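Local structure of tailspike protein (Siphovirus 9NA, 3RIQ) at residues V248-N253 / Y263-D268; M21-A26 / G67-N72; W103-T108 / D319-G324; V407-A410 / K416-C419; H197-G202 / R292-T297. The protein probably binds the lipopolysaccharide of Salmonella through its trimeric, right-handed beta-helical receptor-binding domain and cleaves it as an endorhamnosidase. All blocks are in the same frame, centred on the assembly; numbering follows the deposited sequence.

Contact 1 (V248-N253 / Y263-D268)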
# COMPACT_ATOMS: atom_id res chain seq x y z
N VAL A 248 18.19 6.28 -2.61
CA VAL A 248 18.79 5.43 -3.63
C VAL A 248 18.90 6.33 -4.87
O VAL A 248 18.21 7.35 -4.99
CB VAL A 248 17.96 4.16 -3.98
CG1 VAL A 248 17.80 3.24 -2.76
CG2 VAL A 248 16.58 4.54 -4.61
N LYS A 249 19.72 5.93 -5.84
CA LYS A 249 19.97 6.80 -7.01
C LYS A 249 20.24 6.04 -8.28
O LYS A 249 21.01 5.05 -8.27
CB LYS A 249 21.20 7.69 -6.73
CG LYS A 249 21.60 8.63 -7.87
CD LYS A 249 22.68 9.64 -7.45
CE LYS A 249 23.15 10.42 -8.67
NZ LYS A 249 24.37 11.30 -8.43
N THR A 250 19.64 6.51 -9.38
CA THR A 250 20.06 6.12 -10.72
C THR A 250 20.96 7.25 -11.23
O THR A 250 20.58 8.41 -11.22
CB THR A 250 18.87 5.89 -11.66
OG1 THR A 250 18.02 7.05 -11.67
CG2 THR A 250 18.06 4.70 -11.19
N TYR A 251 22.18 6.91 -11.65
CA TYR A 251 23.12 7.93 -12.12
C TYR A 251 22.58 8.64 -13.37
O TYR A 251 21.86 8.07 -14.18
CB TYR A 251 24.51 7.27 -12.39
CG TYR A 251 25.71 8.22 -12.26
CD1 TYR A 251 26.40 8.34 -11.06
CD2 TYR A 251 26.17 8.96 -13.35
CE1 TYR A 251 27.48 9.21 -10.95
CE2 TYR A 251 27.23 9.81 -13.24
CZ TYR A 251 27.89 9.93 -12.05
OH TYR A 251 28.99 10.78 -11.93
N GLN A 252 22.98 9.91 -13.51
CA GLN A 252 22.64 10.74 -14.67
C GLN A 252 23.80 11.04 -15.62
O GLN A 252 24.94 11.10 -15.22
CB GLN A 252 22.04 12.06 -14.19
CG GLN A 252 20.71 11.89 -13.41
CD GLN A 252 20.84 12.16 -11.95
OE1 GLN A 252 21.41 13.17 -11.54
NE2 GLN A 252 20.30 11.31 -11.15
N ASN A 253 23.47 11.27 -16.87
CA ASN A 253 24.45 11.73 -17.86
C ASN A 253 25.58 10.70 -18.10
O ASN A 253 25.30 9.54 -18.14
CB ASN A 253 24.95 13.13 -17.53
CG ASN A 253 23.83 14.19 -17.47
OD1 ASN A 253 22.65 13.89 -17.58
ND2 ASN A 253 24.22 15.44 -17.29
N TYR A 263 17.54 2.05 -16.93
CA TYR A 263 16.23 1.76 -17.51
C TYR A 263 15.57 0.58 -16.85
O TYR A 263 16.25 -0.36 -16.40
CB TYR A 263 16.37 1.40 -19.02
CG TYR A 263 16.74 2.59 -19.88
CD1 TYR A 263 15.75 3.35 -20.53
CD2 TYR A 263 18.07 2.98 -20.05
CE1 TYR A 263 16.07 4.46 -21.30
CE2 TYR A 263 18.41 4.08 -20.83
CZ TYR A 263 17.39 4.82 -21.45
OH TYR A 263 17.70 5.91 -22.20
N ARG A 264 14.24 0.64 -16.78
CA ARG A 264 13.46 -0.56 -16.48
C ARG A 264 13.81 -1.29 -15.17
O ARG A 264 13.96 -2.53 -15.13
CB ARG A 264 13.48 -1.52 -17.70
CG ARG A 264 12.73 -0.89 -18.88
CD ARG A 264 12.67 -1.78 -20.11
NE ARG A 264 13.98 -2.07 -20.71
CZ ARG A 264 14.15 -2.49 -21.96
NH1 ARG A 264 13.09 -2.72 -22.75
NH2 ARG A 264 15.37 -2.71 -22.43
N LEU A 265 14.00 -0.51 -14.10
CA LEU A 265 14.26 -1.08 -12.78
C LEU A 265 12.99 -1.02 -11.93
O LEU A 265 12.02 -0.30 -12.29
CB LEU A 265 15.40 -0.30 -12.08
CG LEU A 265 16.73 -0.34 -12.86
CD1 LEU A 265 17.75 0.61 -12.21
CD2 LEU A 265 17.32 -1.77 -12.89
N VAL A 266 13.00 -1.76 -10.82
CA VAL A 266 11.91 -1.72 -9.84
C VAL A 266 12.44 -1.22 -8.51
O VAL A 266 13.45 -1.74 -8.00
CB VAL A 266 11.30 -3.13 -9.63
CG1 VAL A 266 10.20 -3.07 -8.53
CG2 VAL A 266 10.72 -3.68 -10.94
N PHE A 267 11.77 -0.20 -7.96
CA PHE A 267 12.06 0.31 -6.62
C PHE A 267 10.78 0.12 -5.82
O PHE A 267 9.78 0.82 -6.09
CB PHE A 267 12.46 1.79 -6.69
CG PHE A 267 13.66 2.05 -7.58
CD1 PHE A 267 14.95 1.90 -7.07
CD2 PHE A 267 13.51 2.36 -8.96
CE1 PHE A 267 16.06 2.12 -7.90
CE2 PHE A 267 14.64 2.56 -9.79
CZ PHE A 267 15.91 2.44 -9.25
N ASP A 268 10.82 -0.82 -4.87
CA ASP A 268 9.62 -1.23 -4.13
C ASP A 268 9.90 -1.24 -2.63
O ASP A 268 10.71 -2.05 -2.16
CB ASP A 268 9.19 -2.64 -4.62
CG ASP A 268 8.05 -3.25 -3.79
OD1 ASP A 268 7.30 -2.53 -3.10
OD2 ASP A 268 7.90 -4.50 -3.86
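Val248 and Phe267 face each other from two backbones that run well apart, their CA atoms 9.0 Å from one another, and Thr250 keeps a similar distance of 8.9 Å between its CA and the CA of Tyr263. No hydrogen bond joins segments 248-253 and 263-268. Strand 249-250 spends its backbone groups elsewhere, Lys249 pairing with Val220 and Phe222, Thr250 with Asp281, so side chains alone span the gap. Phe267 does most of this work. Its CG stands anti to the carbonyl carbon (chi1 -58°), which sends the ring across to the other strand, where two methyl groups approach it obliquely. Val248 CG2 lies 4.0 Å from Phe267 CD1, the two side chains passing alongside and pointing opposite ways, while Thr250 CG2 comes to 3.7 Å from Phe267 CZ. The same threonine methyl also meets Leu265, with 4.2 Å between Thr250 CG2 and Leu265 CD1. Thr250 thus divides its labour: the methyl serves the apolar interior, and OG1 is hydrogen-bonded to Asn283 O. Phe222 and Val282, from the strands that flank 249-250, also pack on Phe267 and continue the apolar layer from coil to coil. Such packing, in which residues from different faces of a coil meet inside and exclude water, is characteristic of the core of a right-handed parallel beta-helix.

Contact 2 (M21-A26 / G67-N72)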
# COMPACT_ATOMS: atom_id res chain seq x y z
N MET A 21 49.14 -16.83 4.67
CA MET A 21 49.54 -15.44 4.91
C MET A 21 48.62 -14.45 4.21
O MET A 21 48.36 -13.36 4.73
CB MET A 21 50.99 -15.19 4.51
CG MET A 21 52.01 -15.79 5.47
SD MET A 21 51.84 -15.10 7.13
CE MET A 21 52.51 -13.44 6.94
N THR A 22 48.12 -14.83 3.03
CA THR A 22 47.33 -13.89 2.21
C THR A 22 46.00 -14.52 1.81
O THR A 22 45.86 -15.76 1.75
CB THR A 22 48.05 -13.47 0.90
OG1 THR A 22 48.18 -14.59 0.03
CG2 THR A 22 49.46 -12.87 1.17
N LEU A 23 45.06 -13.66 1.44
CA LEU A 23 43.79 -14.09 0.90
C LEU A 23 43.96 -14.81 -0.45
O LEU A 23 43.28 -15.80 -0.71
CB LEU A 23 42.85 -12.90 0.77
CG LEU A 23 41.39 -13.24 0.46
CD1 LEU A 23 40.79 -14.30 1.41
CD2 LEU A 23 40.59 -11.88 0.51
N GLN A 24 44.92 -14.36 -1.26
CA GLN A 24 45.21 -15.07 -2.52
C GLN A 24 45.67 -16.51 -2.27
O GLN A 24 45.20 -17.45 -2.93
CB GLN A 24 46.27 -14.32 -3.35
CG GLN A 24 46.64 -15.10 -4.64
CD GLN A 24 45.45 -15.12 -5.60
OE1 GLN A 24 45.05 -14.08 -6.14
NE2 GLN A 24 44.82 -16.29 -5.74
N GLU A 25 46.56 -16.71 -1.29
CA GLU A 25 46.99 -18.09 -1.00
C GLU A 25 45.81 -18.97 -0.59
O GLU A 25 45.70 -20.13 -1.01
CB GLU A 25 48.04 -18.08 0.11
CG GLU A 25 49.42 -17.61 -0.33
CD GLU A 25 50.31 -17.15 0.81
OE1 GLU A 25 49.83 -17.02 1.96
OE2 GLU A 25 51.50 -16.88 0.54
N ALA A 26 44.90 -18.42 0.20
CA ALA A 26 43.70 -19.15 0.62
C ALA A 26 42.77 -19.44 -0.58
O ALA A 26 42.28 -20.56 -0.74
CB ALA A 26 42.96 -18.37 1.72
N GLY A 67 41.23 1.87 1.32
CA GLY A 67 41.31 1.70 -0.12
C GLY A 67 40.52 0.47 -0.60
O GLY A 67 39.53 0.07 0.02
N VAL A 68 40.97 -0.12 -1.71
CA VAL A 68 40.20 -1.13 -2.41
C VAL A 68 40.81 -2.53 -2.30
O VAL A 68 42.03 -2.71 -2.43
CB VAL A 68 40.02 -0.73 -3.92
CG1 VAL A 68 41.34 -0.76 -4.69
CG2 VAL A 68 39.04 -1.67 -4.62
N LEU A 69 39.94 -3.52 -2.10
CA LEU A 69 40.31 -4.95 -2.20
C LEU A 69 39.56 -5.50 -3.44
O LEU A 69 38.32 -5.51 -3.46
CB LEU A 69 39.89 -5.67 -0.91
CG LEU A 69 40.04 -7.21 -0.88
CD1 LEU A 69 41.52 -7.64 -1.15
CD2 LEU A 69 39.60 -7.72 0.50
N ASN A 70 40.29 -5.91 -4.47
CA ASN A 70 39.69 -6.44 -5.73
C ASN A 70 39.50 -7.94 -5.69
O ASN A 70 40.44 -8.70 -5.35
CB ASN A 70 40.61 -6.12 -6.93
CG ASN A 70 40.84 -4.64 -7.10
OD1 ASN A 70 41.90 -4.09 -6.73
ND2 ASN A 70 39.88 -3.98 -7.69
N TRP A 71 38.29 -8.39 -6.04
CA TRP A 71 37.98 -9.81 -6.17
C TRP A 71 37.70 -10.11 -7.63
O TRP A 71 36.70 -9.62 -8.21
CB TRP A 71 36.79 -10.18 -5.30
CG TRP A 71 37.12 -10.36 -3.83
CD1 TRP A 71 38.30 -10.01 -3.16
CD2 TRP A 71 36.26 -10.93 -2.86
NE1 TRP A 71 38.18 -10.36 -1.82
CE2 TRP A 71 36.95 -10.92 -1.61
CE3 TRP A 71 34.95 -11.46 -2.91
CZ2 TRP A 71 36.35 -11.40 -0.41
CZ3 TRP A 71 34.38 -11.95 -1.74
CH2 TRP A 71 35.08 -11.91 -0.49
N ASN A 72 38.57 -10.93 -8.22
CA ASN A 72 38.57 -11.20 -9.67
C ASN A 72 38.30 -12.67 -9.93
O ASN A 72 38.65 -13.53 -9.12
CB ASN A 72 39.93 -10.82 -10.26
CG ASN A 72 40.28 -9.38 -10.01
OD1 ASN A 72 41.44 -9.03 -9.73
ND2 ASN A 72 39.30 -8.54 -10.13
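Leu23 comes roughly perpendicular to Trp71, pushing one methyl toward the nitrogen corner of the indole: Leu23 CD2 lies 3.7 Å from Trp71 NE1, an oblique approach to the ring. Leu23 reaches it because CG is anti to the backbone N (chi1 -169°). The same methyl lies 4.3 Å from Leu69 CD2, so one branch touches both Leu69, which faces the helix, and Trp71, whose ring end swings in. Val48 from strand 46-49 packs on both Leu23 and Trp71. The helix that presents Leu23 is 23-29, and its start is a capping box. Thr22 OG1 accepts from Glu25 N at 3.0 Å, with an N-H...O angle of 162°, while Glu25 OE1 receives Thr22 N in return, from well above the carboxylate plane. OE1 takes Met21 N as well, 2.8 Å away and nearly along the C-O axis, so two donors grip one oxygen and hold the Glu25 carboxylate over the helix start. The helix lies near the N-terminal end of the parallel beta-helix, consistent with a cap over the first coils. Trp71 NE1, covered by the leucine methyl, has no hydrogen-bond partner in the model; Phe50 meets the same indole edge-to-face.

Contact 3 (W103-T108 / D319-G324)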
# COMPACT_ATOMS: atom_id res chain seq x y z
N TRP A 103 17.99 18.41 12.04
CA TRP A 103 19.04 19.01 11.21
C TRP A 103 19.69 20.19 11.90
O TRP A 103 19.01 21.04 12.51
CB TRP A 103 18.48 19.50 9.88
CG TRP A 103 18.08 18.41 8.93
CD1 TRP A 103 16.79 17.95 8.67
CD2 TRP A 103 18.95 17.63 8.10
NE1 TRP A 103 16.83 16.95 7.72
CE2 TRP A 103 18.13 16.73 7.36
CE3 TRP A 103 20.33 17.61 7.90
CZ2 TRP A 103 18.66 15.79 6.44
CZ3 TRP A 103 20.86 16.70 6.98
CH2 TRP A 103 20.02 15.81 6.25
N VAL A 104 21.02 20.25 11.75
CA VAL A 104 21.83 21.42 12.08
C VAL A 104 22.28 22.02 10.74
O VAL A 104 22.88 21.32 9.92
CB VAL A 104 23.08 21.05 12.92
CG1 VAL A 104 24.01 22.27 13.10
CG2 VAL A 104 22.64 20.46 14.28
N THR A 105 21.98 23.29 10.51
CA THR A 105 22.31 23.89 9.21
C THR A 105 23.23 25.11 9.28
O THR A 105 23.80 25.49 8.26
CB THR A 105 21.04 24.28 8.41
OG1 THR A 105 20.33 25.28 9.14
CG2 THR A 105 20.13 23.07 8.16
N ASN A 106 23.37 25.73 10.46
CA ASN A 106 24.32 26.80 10.66
C ASN A 106 25.71 26.31 10.23
O ASN A 106 26.22 25.35 10.83
CB ASN A 106 24.29 27.24 12.13
CG ASN A 106 25.28 28.36 12.45
OD1 ASN A 106 26.32 28.48 11.82
ND2 ASN A 106 24.95 29.17 13.45
N PRO A 107 26.30 26.90 9.16
CA PRO A 107 27.57 26.34 8.63
C PRO A 107 28.71 26.30 9.65
O PRO A 107 29.57 25.42 9.56
CB PRO A 107 27.90 27.26 7.44
CG PRO A 107 26.57 27.80 7.01
CD PRO A 107 25.81 28.00 8.31
N THR A 108 28.71 27.23 10.61
CA THR A 108 29.72 27.24 11.67
C THR A 108 29.59 26.00 12.57
O THR A 108 30.58 25.34 12.89
CB THR A 108 29.64 28.49 12.55
OG1 THR A 108 29.78 29.67 11.74
CG2 THR A 108 30.77 28.46 13.57
N ASP A 319 11.81 13.86 6.35
CA ASP A 319 12.76 14.93 6.73
C ASP A 319 14.06 14.89 5.87
O ASP A 319 15.17 15.14 6.38
CB ASP A 319 13.06 14.83 8.26
CG ASP A 319 13.62 16.12 8.86
OD1 ASP A 319 13.45 17.23 8.28
OD2 ASP A 319 14.25 16.00 9.95
N CYS A 320 13.89 14.63 4.58
CA CYS A 320 15.00 14.68 3.65
C CYS A 320 15.29 16.13 3.28
O CYS A 320 14.36 16.92 3.10
CB CYS A 320 14.65 13.86 2.42
SG CYS A 320 14.50 12.05 2.83
N MET A 321 16.58 16.48 3.20
CA MET A 321 16.95 17.87 2.97
C MET A 321 16.69 18.35 1.55
O MET A 321 16.50 19.56 1.31
CB MET A 321 18.41 18.06 3.38
CG MET A 321 18.96 19.49 3.29
SD MET A 321 18.03 20.76 4.21
CE MET A 321 18.49 20.40 5.92
N GLY A 322 16.64 17.40 0.61
CA GLY A 322 16.33 17.69 -0.79
C GLY A 322 14.84 17.49 -1.07
O GLY A 322 13.96 17.84 -0.24
N ILE A 323 14.55 16.93 -2.24
CA ILE A 323 13.18 16.67 -2.67
C ILE A 323 12.72 15.36 -2.05
O ILE A 323 13.50 14.43 -1.88
CB ILE A 323 13.12 16.64 -4.22
CG1 ILE A 323 13.50 18.03 -4.76
CG2 ILE A 323 11.73 16.20 -4.75
CD1 ILE A 323 13.69 18.07 -6.29
N GLY A 324 11.44 15.31 -1.66
CA GLY A 324 10.96 14.13 -0.94
C GLY A 324 11.09 12.85 -1.76
O GLY A 324 11.47 11.81 -1.21
O HOH W 1 15.05 18.13 11.56
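Trp103 spreads its indole over the terminal methyl of Met321, whose CE lies 3.7 Å from the centroid of the five-membered ring and only 19° off the ring normal, a CH-pi contact. Met321 SD is farther off, above the same ring, completing a Met-aromatic contact. The methionine chain starts anti to its backbone N and then bends at chi2 (55°) and chi3, which folds CE back beneath the ring; Thr105 CG2 touches that methyl too, 3.9 Å from Met321 CE. At the edge of the indole the contact turns polar. Trp103 NE1 donates to Asp319 O at 2.8 Å, with an N-H...O angle of 155° and the acceptor almost exactly in the ring plane. A water adds a second bridge, accepting from Trp103 N at 3.0 Å and donating to Asp319 OD2 at 2.8 Å. The Asp319 carboxylate is also engaged by His343, Lys366 and Gln274. Together these interactions fasten the long excursion containing helix 107-112 to a loop between strands 311-318 and 326-327 of the beta-helix. The direct bond satisfies NE1 and probably limits rotation of the indole in its own plane, while the methyl covers one face.

Contact 4 (V407-A410 / K416-C419)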
# COMPACT_ATOMS: atom_id res chain seq x y z
N VAL A 407 -8.15 14.54 -5.71
CA VAL A 407 -7.17 15.35 -5.00
C VAL A 407 -7.81 15.94 -3.75
O VAL A 407 -8.95 16.44 -3.79
CB VAL A 407 -6.62 16.52 -5.88
CG1 VAL A 407 -5.56 17.29 -5.15
CG2 VAL A 407 -6.07 16.00 -7.14
N SER A 408 -7.06 15.89 -2.65
CA SER A 408 -7.48 16.45 -1.38
C SER A 408 -6.35 17.28 -0.78
O SER A 408 -5.19 16.82 -0.78
CB SER A 408 -7.86 15.27 -0.44
OG SER A 408 -8.08 15.72 0.87
N CYS A 409 -6.67 18.50 -0.32
CA CYS A 409 -5.68 19.37 0.32
C CYS A 409 -6.12 19.65 1.73
O CYS A 409 -7.19 20.26 1.94
CB CYS A 409 -5.48 20.69 -0.44
SG CYS A 409 -5.07 20.42 -2.17
N ALA A 410 -5.33 19.23 2.71
CA ALA A 410 -5.76 19.26 4.12
C ALA A 410 -5.33 20.53 4.83
O ALA A 410 -4.51 21.33 4.31
CB ALA A 410 -5.18 18.04 4.87
N LYS A 416 -3.92 25.33 -3.47
CA LYS A 416 -3.99 25.67 -4.88
C LYS A 416 -3.59 24.52 -5.79
O LYS A 416 -2.54 23.89 -5.59
CB LYS A 416 -3.12 26.91 -5.18
CG LYS A 416 -3.53 28.18 -4.42
CD LYS A 416 -2.67 29.40 -4.84
CE LYS A 416 -3.08 30.66 -4.06
NZ LYS A 416 -3.03 30.44 -2.57
N ILE A 417 -4.41 24.29 -6.80
CA ILE A 417 -4.19 23.25 -7.83
C ILE A 417 -4.16 23.92 -9.20
O ILE A 417 -5.15 24.58 -9.61
CB ILE A 417 -5.34 22.20 -7.82
CG1 ILE A 417 -5.44 21.54 -6.44
CG2 ILE A 417 -5.13 21.19 -8.96
CD1 ILE A 417 -6.64 20.65 -6.24
N LEU A 418 -3.02 23.80 -9.89
CA LEU A 418 -2.87 24.34 -11.24
C LEU A 418 -2.60 23.19 -12.19
O LEU A 418 -1.57 22.52 -12.05
CB LEU A 418 -1.72 25.37 -11.32
CG LEU A 418 -1.31 25.87 -12.74
CD1 LEU A 418 -2.43 26.62 -13.36
CD2 LEU A 418 -0.07 26.73 -12.69
N CYS A 419 -3.50 22.95 -13.13
CA CYS A 419 -3.33 21.84 -14.07
C CYS A 419 -4.20 22.03 -15.28
O CYS A 419 -4.88 23.04 -15.38
CB CYS A 419 -3.62 20.47 -13.39
SG CYS A 419 -5.33 20.35 -12.89
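Two extended torsions bring Val407 and Ile417 together: Val407 CG1 is anti to the backbone N (chi1 -176°), and Ile417 CD1 is carried outward by a fully extended end (chi2 171°). The branches consequently meet tip to tip, Val407 CG1 lying 3.7 Å from Ile417 CD1, with Val407 CB close behind at 4.1 Å from the same methyl. Cys409, two residues along the strand and pointing to the same side as Val407, adds its sulfur at longer range, 4.4 Å between Cys409 SG and Ile417 CD1. One isoleucine methyl therefore serves as the meeting point of the whole contact. The backbones stay apart, with 8.9 Å between the CA atoms of Val407 and Ile417, and no hydrogen bond joins them; Ser408 pairs instead with Ile385 and Val387 of strand 381-388, and Leu418 with Val397. The segments thus belong to different faces of the beta-helix, linked by the short turn between strands 402-409 and 417-419. Here the coil lies at the subunit interface: Gln426 of the third subunit packs on both Cys409 and Ile417, and Gln433 of the second subunit donates its NE2 to Ile417 O. The contact itself is wholly apolar and buried, so its contribution probably comes from dispersion and the exclusion of water, while the polar backbone at its margin is used to link the subunits.

Contact 5 (H197-G202 / R292-T297)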
# COMPACT_ATOMS: atom_id res chain seq x y z
N HIS A 197 31.68 0.74 -18.23
CA HIS A 197 32.93 0.47 -18.94
C HIS A 197 32.73 -0.17 -20.30
O HIS A 197 33.65 -0.19 -21.09
CB HIS A 197 33.94 -0.35 -18.13
CG HIS A 197 34.48 0.36 -16.92
ND1 HIS A 197 34.65 -0.28 -15.71
CD2 HIS A 197 34.97 1.61 -16.75
CE1 HIS A 197 35.16 0.57 -14.83
NE2 HIS A 197 35.37 1.72 -15.44
N THR A 198 31.55 -0.73 -20.57
CA THR A 198 31.27 -1.22 -21.94
C THR A 198 29.92 -0.73 -22.43
O THR A 198 29.17 -0.18 -21.64
CB THR A 198 31.34 -2.77 -22.09
OG1 THR A 198 30.12 -3.38 -21.65
CG2 THR A 198 32.52 -3.36 -21.32
N THR A 199 29.60 -0.96 -23.71
CA THR A 199 28.28 -0.59 -24.23
C THR A 199 27.16 -1.53 -23.78
O THR A 199 25.99 -1.17 -23.93
CB THR A 199 28.29 -0.53 -25.76
OG1 THR A 199 28.80 -1.78 -26.24
CG2 THR A 199 29.16 0.66 -26.27
N ALA A 200 27.47 -2.70 -23.21
CA ALA A 200 26.40 -3.55 -22.64
C ALA A 200 25.75 -2.82 -21.45
O ALA A 200 26.31 -1.87 -20.89
CB ALA A 200 26.98 -4.88 -22.15
N TRP A 201 24.57 -3.28 -21.06
CA TRP A 201 23.84 -2.76 -19.90
C TRP A 201 23.85 -3.81 -18.82
O TRP A 201 23.52 -4.97 -19.08
CB TRP A 201 22.39 -2.40 -20.28
CG TRP A 201 22.39 -1.28 -21.26
CD1 TRP A 201 22.64 -1.35 -22.63
CD2 TRP A 201 22.16 0.08 -20.97
NE1 TRP A 201 22.57 -0.09 -23.18
CE2 TRP A 201 22.29 0.81 -22.19
CE3 TRP A 201 21.86 0.78 -19.79
CZ2 TRP A 201 22.12 2.19 -22.26
CZ3 TRP A 201 21.68 2.17 -19.87
CH2 TRP A 201 21.83 2.86 -21.09
N GLY A 202 24.26 -3.44 -17.61
CA GLY A 202 24.18 -4.39 -16.47
C GLY A 202 22.73 -4.78 -16.19
O GLY A 202 21.83 -3.97 -16.38
N ARG A 292 23.83 12.60 -25.84
CA ARG A 292 24.09 11.39 -25.09
C ARG A 292 25.01 10.47 -25.87
O ARG A 292 24.99 10.45 -27.11
CB ARG A 292 22.75 10.71 -24.81
CG ARG A 292 21.74 11.67 -24.16
CD ARG A 292 20.60 10.88 -23.45
NE ARG A 292 19.47 11.75 -23.03
CZ ARG A 292 18.48 12.17 -23.82
NH1 ARG A 292 18.44 11.80 -25.11
NH2 ARG A 292 17.48 12.93 -23.32
N VAL A 293 25.85 9.74 -25.14
CA VAL A 293 26.80 8.84 -25.77
C VAL A 293 26.43 7.39 -25.44
O VAL A 293 26.38 7.01 -24.26
CB VAL A 293 28.25 9.14 -25.30
CG1 VAL A 293 29.21 8.26 -26.05
CG2 VAL A 293 28.61 10.62 -25.54
N ASP A 294 26.21 6.59 -26.48
CA ASP A 294 25.81 5.17 -26.36
C ASP A 294 24.46 5.09 -25.57
O ASP A 294 24.28 4.31 -24.61
CB ASP A 294 26.91 4.31 -25.71
CG ASP A 294 28.19 4.27 -26.54
OD1 ASP A 294 28.11 4.31 -27.80
OD2 ASP A 294 29.27 4.20 -25.93
N ASP A 295 23.53 5.94 -25.99
CA ASP A 295 22.20 6.01 -25.41
C ASP A 295 21.34 6.69 -26.48
O ASP A 295 21.85 7.11 -27.55
CB ASP A 295 22.21 6.81 -24.09
CG ASP A 295 21.15 6.35 -23.10
OD1 ASP A 295 20.04 5.99 -23.53
OD2 ASP A 295 21.43 6.36 -21.87
N TYR A 296 20.05 6.87 -26.20
CA TYR A 296 19.21 7.60 -27.15
C TYR A 296 19.70 9.04 -27.36
O TYR A 296 20.13 9.71 -26.41
CB TYR A 296 17.77 7.68 -26.65
CG TYR A 296 17.02 6.37 -26.60
CD1 TYR A 296 16.57 5.75 -27.78
CD2 TYR A 296 16.77 5.74 -25.39
CE1 TYR A 296 15.88 4.55 -27.75
CE2 TYR A 296 16.07 4.52 -25.35
CZ TYR A 296 15.63 3.94 -26.54
OH TYR A 296 14.95 2.73 -26.52
N THR A 297 19.64 9.50 -28.61
CA THR A 297 20.04 10.87 -28.93
C THR A 297 19.02 11.91 -28.43
O THR A 297 17.85 11.56 -28.16
CB THR A 297 20.23 11.06 -30.44
OG1 THR A 297 18.97 10.91 -31.09
CG2 THR A 297 21.21 10.03 -31.00
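Thr199 and Trp201 bring only carbon to the two acidic residues of the opposite loop. Thr199 CG2 crosses the carboxylate of Asp294 obliquely, 3.6 Å from its OD2. Trp201 turns the rim of its six-membered ring toward Asp295, CH2 lying 3.6 Å from Asp295 OD2, with the oxygen near the ring plane and the carboxylate at 79° to the indole. Trp201 CZ2 also lies 3.8 Å from Asp294 O, which approaches the ring at a slant. No hydrogen bond runs directly between segments 197-202 and 292-297. A second shell holds them in place. Arg224 lies between the loops: it donates to Thr199 O and Ala200 O on one side and to Asp294 O on the other, and makes a cation-pi contact with Trp201. Asp294 OD2, the oxygen nearest the Thr199 methyl, forms a salt bridge with Arg258. Asp295 OD2 is bonded to Ser259, while OD1 binds Tyr263 OH and, through its anti lone pair, takes Tyr296 N at 2.8 Å. Within each loop further bonds set the backbone: Thr198 OG1 accepts from Ala200 N at 3.1 Å in an ST turn, and Arg292 NH1 reaches Tyr296 O at 3.0 Å with a nearly straight N-H (163°), though from above the carbonyl plane. Chemically, the slightly positive C-H groups at the tryptophan rim probably sit comfortably beside a carboxylate oxygen, but the firm cross-link is Arg224, which bonds backbone carbonyls of both loops, while Arg258 probably does more to balance the Asp294 charge.

How the contacts relate
From the N terminus, contact 2 closes first, tying the early helix to strand 67-72. Contact 3 then opens at 103-108 and closes only at 319-324, fastening an excursion to the body across a long loop. Within that loop lies contact 5, which joins two surface loops, and within contact 5 lies contact 1, in the core; none of the loops cross. Contacts 1 and 5 touch through Tyr263, which meets Trp201 and Asp295, so the coil and the surface loops are in direct contact. Contact 4 follows in series, closing a short turn farther down the beta-helix; its centre is about 57 Å from that of contact 2, on the opposite side of the chain's centre.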